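Local coordinates for protein Emp47p (form2) (Saccharomyces cerevisiae, PDB 2A6Z) that acts as a calcium-independent, lectin-type cargo receptor with a carbohydrate recognition domain, involved in the secretion of glycoproteins, at residues L170-V173 and K178-F181; L108-D113 and S157-T162. One frame throughout, in Å; residues are numbered along the deposited sequence.

Contact 1: residues L170-V173 and K178-F181; sequences LLKV and KVCF
Val173 meets Phe181 through both backbone and side chain, and nearly all the close packing of this contact gathers round that pair. Val173 N gives a nearly straight hydrogen bond to Phe181 O (3.0 Å, 172° at the hydrogen). Val173 O takes two: Cys180 N at 2.8 Å and Phe181 N at 3.2 Å both point at it, each in the plane of the carbonyl. On the buried side Val173 CB lies over one face of the Phe181 ring, 13° off the ring normal, a CH-pi contact displaced toward the rim. Val173 CG2 closes on Phe181 CZ at 3.4 Å. Phe181 reaches this place because its CG sits between backbone N and carbonyl carbon (chi1 66°), which swings the ring in over Val173. The ring of Phe143 meets that of Phe181 steeply, and Leu122 of the other sheet packs on both Val173 and Phe181. On the same inner side Cys180 carries a disulfide to Cys146, in the edge strand of the facing sheet.

Toward the outer side Lys172 still touches Phe181 O with its CA (3.5 Å). Farther out the packing thins: Lys172 CD stands 4.3 Å from Val179 CG2, and the exposed Lys178 side chain heads away from 170-173. Two residues, Cys180 and Phe181, opposite the single Val173 make a classic beta bulge in an antiparallel beta hairpin at the edge of the lectin beta sandwich.

Contact 2: residues L108-D113 and S157-T162; sequences LQLLVD and STIRVT
Leu110 and Val161 face each other across the interior of the domain, and their methyl groups make the closest approach between 108-113 and 157-162. No hydrogen bond joins the two strands: their axes stay 11.1 Å apart and run at 160°, close to antiparallel, so only side chains bridge the gap. From Leu110, CB points toward the opposite strand without reaching it. CG, set beside the backbone N and anti to the carbonyl carbon (chi1 -61°), carries the branch further inward. There the two methyls part. Leu110 CD1 slides past Val161 and touches Val161 CG2 at 3.6 Å, grazing CG2 of Ile159 as well. Leu110 CD2 packs instead against the ring of Phe181, 3.9 Å from Phe181 CZ.

Farther along, Val112 and Ile159 reach toward each other tip to tip, Val112 CG2 lying 4.1 Å from Ile159 CD1. The extended Ile159 chain (chi2 172°) pushes that terminal methyl across the gap. All four residues are buried. Among their neighbours are Leu122, which touches both Val112 and Ile159, Phe84 and Phe69, which both touch Ile159, and Met65, which lies on Val161. Arg160, pointing away from this core, forms a salt bridge with Glu66 on the other side of its sheet. Aliphatic side chains meeting between two antiparallel sheets, with no backbone bond between the layers, form the hydrophobic core of the beta sandwich characteristic of the concanavalin-like, legume-type lectins.

Overall arrangement
From the N terminus, the chain builds parts of both sheets before it reaches 108-113, the first partner of contact 2. It then passes through strand 121-128, the short helix 138-141 and strand 144-147 before it returns to the other sheet in 153-164, beside the earlier strand 63-72. Contact 2 therefore closes a loop of 43 residues across the sandwich. Contact 1 opens only afterwards, closing the short hairpin between 170-173 and 178-181, so the two follow in series and neither nests nor crosses. Strands 153-164 and 170-175 are sheet neighbours, joined by a probable hydrogen bond from Thr162 N to Lys172 O (2.9 Å). Contact 2 ties the two layers near the domain centre; contact 1 finishes one layer at its edge.

Contact 1: residues L170-V173 and K178-F181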
loop_
_atom_site.group_PDB
_atom_site.type_symbol
_atom_site.label_atom_id
_atom_site.label_comp_id
_atom_site.label_asym_id
_atom_site.label_seq_id
_atom_site.Cartn_x
_atom_site.Cartn_y
_atom_site.Cartn_z
ATOM N N LEU A 170 4.290 0.632 18.799
ATOM C CA LEU A 170 5.137 -0.124 17.859
ATOM C C LEU A 170 4.442 -0.187 16.490
ATOM O O LEU A 170 3.331 -0.734 16.349
ATOM C CB LEU A 170 5.333 -1.545 18.402
ATOM C CG LEU A 170 6.300 -2.404 17.536
ATOM C CD1 LEU A 170 7.698 -1.820 17.579
ATOM C CD2 LEU A 170 6.290 -3.832 18.029
ATOM N N LEU A 171 5.132 0.319 15.482
ATOM C CA LEU A 171 4.734 0.197 14.055
ATOM C C LEU A 171 5.630 -0.892 13.468
ATOM O O LEU A 171 6.855 -0.746 13.518
ATOM C CB LEU A 171 4.945 1.517 13.350
ATOM C CG LEU A 171 4.735 1.499 11.850
ATOM C CD1 LEU A 171 3.261 1.155 11.492
ATOM C CD2 LEU A 171 5.105 2.857 11.247
ATOM N N LYS A 172 5.024 -1.930 12.929
ATOM C CA LYS A 172 5.783 -3.047 12.389
ATOM C C LYS A 172 5.197 -3.410 11.032
ATOM O O LYS A 172 3.983 -3.365 10.822
ATOM C CB LYS A 172 5.731 -4.239 13.347
ATOM C CG LYS A 172 6.484 -5.474 12.863
ATOM C CD LYS A 172 6.706 -6.459 13.966
ATOM C CE LYS A 172 5.465 -7.125 14.361
ATOM N NZ LYS A 172 5.863 -8.111 15.409
ATOM N N VAL A 173 6.105 -3.772 10.124
ATOM C CA VAL A 173 5.724 -4.328 8.845
ATOM C C VAL A 173 6.387 -5.716 8.717
ATOM O O VAL A 173 7.588 -5.833 8.926
ATOM C CB VAL A 173 6.143 -3.414 7.687
ATOM C CG1 VAL A 173 5.874 -4.075 6.343
ATOM C CG2 VAL A 173 5.423 -2.073 7.812
ATOM N N LYS A 178 7.462 -12.544 7.963
ATOM C CA LYS A 178 8.817 -12.271 8.455
ATOM C C LYS A 178 8.951 -10.771 8.665
ATOM O O LYS A 178 8.551 -9.973 7.807
ATOM C CB LYS A 178 9.858 -12.717 7.440
ATOM C CG LYS A 178 9.826 -14.253 7.292
ATOM C CD LYS A 178 11.086 -14.753 6.587
ATOM C CE LYS A 178 12.296 -14.586 7.507
ATOM N NZ LYS A 178 12.651 -15.851 8.224
ATOM N N VAL A 179 9.475 -10.334 9.789
ATOM C CA VAL A 179 9.634 -8.904 10.010
ATOM C C VAL A 179 10.483 -8.266 8.942
ATOM O O VAL A 179 11.559 -8.722 8.630
ATOM C CB VAL A 179 10.171 -8.620 11.441
ATOM C CG1 VAL A 179 11.471 -9.297 11.718
ATOM C CG2 VAL A 179 10.305 -7.127 11.656
ATOM N N CYS A 180 9.983 -7.118 8.417
ATOM C CA CYS A 180 10.672 -6.246 7.488
ATOM C C CYS A 180 11.332 -5.094 8.249
ATOM O O CYS A 180 12.538 -4.897 8.174
ATOM C CB CYS A 180 9.671 -5.755 6.445
ATOM S SG CYS A 180 10.289 -4.520 5.264
ATOM N N PHE A 181 10.498 -4.392 9.049
ATOM C CA PHE A 181 11.044 -3.354 9.908
ATOM C C PHE A 181 10.071 -3.148 11.075
ATOM O O PHE A 181 8.914 -3.494 11.006
ATOM C CB PHE A 181 11.327 -2.050 9.151
ATOM C CG PHE A 181 10.101 -1.296 8.596
ATOM C CD1 PHE A 181 9.245 -0.567 9.420
ATOM C CD2 PHE A 181 9.867 -1.285 7.227
ATOM C CE1 PHE A 181 8.190 0.167 8.931
ATOM C CE2 PHE A 181 8.765 -0.523 6.697
ATOM C CZ PHE A 181 7.984 0.205 7.588
#

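Contact 2: residues L108-D113 and S157-T162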
loop_
_atom_site.group_PDB
_atom_site.type_symbol
_atom_site.label_atom_id
_atom_site.label_comp_id
_atom_site.label_asym_id
_atom_site.label_seq_id
_atom_site.Cartn_x
_atom_site.Cartn_y
_atom_site.Cartn_z
ATOM N N LEU A 108 1.719 7.830 6.426
ATOM C CA LEU A 108 2.633 6.775 6.056
ATOM C C LEU A 108 2.423 6.319 4.620
ATOM O O LEU A 108 1.277 6.036 4.182
ATOM C CB LEU A 108 2.378 5.561 6.983
ATOM C CG LEU A 108 3.185 4.281 6.694
ATOM C CD1 LEU A 108 4.680 4.519 6.974
ATOM C CD2 LEU A 108 2.613 3.142 7.520
ATOM N N GLN A 109 3.536 6.198 3.886
ATOM C CA GLN A 109 3.576 5.542 2.605
ATOM C C GLN A 109 4.487 4.307 2.732
ATOM O O GLN A 109 5.618 4.421 3.209
ATOM C CB GLN A 109 4.171 6.496 1.550
ATOM C CG GLN A 109 4.303 5.878 0.165
ATOM C CD GLN A 109 5.326 6.575 -0.729
ATOM O OE1 GLN A 109 6.147 7.359 -0.293
ATOM N NE2 GLN A 109 5.260 6.298 -2.007
ATOM N N LEU A 110 4.001 3.166 2.258
ATOM C CA LEU A 110 4.871 1.965 2.115
ATOM C C LEU A 110 5.055 1.758 0.618
ATOM O O LEU A 110 4.070 1.538 -0.095
ATOM C CB LEU A 110 4.231 0.726 2.737
ATOM C CG LEU A 110 3.954 0.835 4.221
ATOM C CD1 LEU A 110 3.253 -0.421 4.734
ATOM C CD2 LEU A 110 5.224 1.051 5.030
ATOM N N LEU A 111 6.304 1.831 0.180
ATOM C CA LEU A 111 6.621 1.749 -1.247
ATOM C C LEU A 111 7.327 0.430 -1.547
ATOM O O LEU A 111 8.367 0.138 -0.920
ATOM C CB LEU A 111 7.543 2.903 -1.653
ATOM C CG LEU A 111 8.058 2.852 -3.105
ATOM C CD1 LEU A 111 6.924 2.973 -4.114
ATOM C CD2 LEU A 111 9.065 3.990 -3.304
ATOM N N VAL A 112 6.805 -0.335 -2.494
ATOM C CA VAL A 112 7.491 -1.489 -3.040
ATOM C C VAL A 112 7.934 -1.113 -4.451
ATOM O O VAL A 112 7.133 -0.768 -5.320
ATOM C CB VAL A 112 6.598 -2.746 -3.024
ATOM C CG1 VAL A 112 7.284 -3.883 -3.749
ATOM C CG2 VAL A 112 6.226 -3.116 -1.595
ATOM N N ASP A 113 9.256 -1.150 -4.663
ATOM C CA ASP A 113 9.815 -0.776 -5.975
ATOM C C ASP A 113 11.209 -1.321 -6.064
ATOM O O ASP A 113 11.753 -1.950 -5.133
ATOM C CB ASP A 113 9.730 0.725 -6.267
ATOM C CG ASP A 113 10.977 1.483 -5.823
ATOM O OD1 ASP A 113 11.391 1.318 -4.653
ATOM O OD2 ASP A 113 11.563 2.196 -6.685
ATOM N N SER A 157 2.335 -11.901 -2.437
ATOM C CA SER A 157 2.963 -11.576 -1.150
ATOM C C SER A 157 1.938 -11.006 -0.220
ATOM O O SER A 157 0.960 -10.392 -0.656
ATOM C CB SER A 157 4.066 -10.555 -1.385
ATOM O OG SER A 157 5.104 -10.991 -2.225
ATOM N N THR A 158 2.249 -11.141 1.101
ATOM C CA THR A 158 1.373 -10.560 2.100
ATOM C C THR A 158 2.162 -9.552 2.943
ATOM O O THR A 158 3.120 -9.914 3.615
ATOM C CB THR A 158 0.802 -11.630 3.066
ATOM O OG1 THR A 158 0.261 -12.703 2.274
ATOM C CG2 THR A 158 -0.316 -11.024 3.917
ATOM N N ILE A 159 1.723 -8.295 2.866
ATOM C CA ILE A 159 2.314 -7.232 3.695
ATOM C C ILE A 159 1.393 -7.038 4.884
ATOM O O ILE A 159 0.222 -6.713 4.707
ATOM C CB ILE A 159 2.472 -5.910 2.907
ATOM C CG1 ILE A 159 3.445 -6.099 1.735
ATOM C CG2 ILE A 159 2.891 -4.793 3.836
ATOM C CD1 ILE A 159 3.494 -4.906 0.808
ATOM N N ARG A 160 1.939 -7.236 6.105
ATOM C CA ARG A 160 1.122 -7.101 7.317
ATOM C C ARG A 160 1.675 -5.940 8.117
ATOM O O ARG A 160 2.827 -5.955 8.590
ATOM C CB ARG A 160 1.224 -8.423 8.109
ATOM C CG ARG A 160 0.464 -8.359 9.452
ATOM C CD ARG A 160 0.424 -9.808 10.042
ATOM N NE ARG A 160 -0.564 -9.836 11.140
ATOM C CZ ARG A 160 -0.300 -9.602 12.414
ATOM N NH1 ARG A 160 0.972 -9.380 12.814
ATOM N NH2 ARG A 160 -1.302 -9.611 13.273
ATOM N N VAL A 161 0.844 -4.917 8.259
ATOM C CA VAL A 161 1.198 -3.687 8.959
ATOM C C VAL A 161 0.455 -3.680 10.273
ATOM O O VAL A 161 -0.778 -3.816 10.305
ATOM C CB VAL A 161 0.768 -2.438 8.148
ATOM C CG1 VAL A 161 1.307 -1.174 8.818
ATOM C CG2 VAL A 161 1.205 -2.575 6.713
ATOM N N THR A 162 1.186 -3.526 11.388
ATOM C CA THR A 162 0.559 -3.463 12.689
ATOM C C THR A 162 1.005 -2.203 13.393
ATOM O O THR A 162 2.137 -1.759 13.291
ATOM C CB THR A 162 0.907 -4.697 13.564
ATOM O OG1 THR A 162 2.320 -4.896 13.608
ATOM C CG2 THR A 162 0.229 -5.962 13.032
#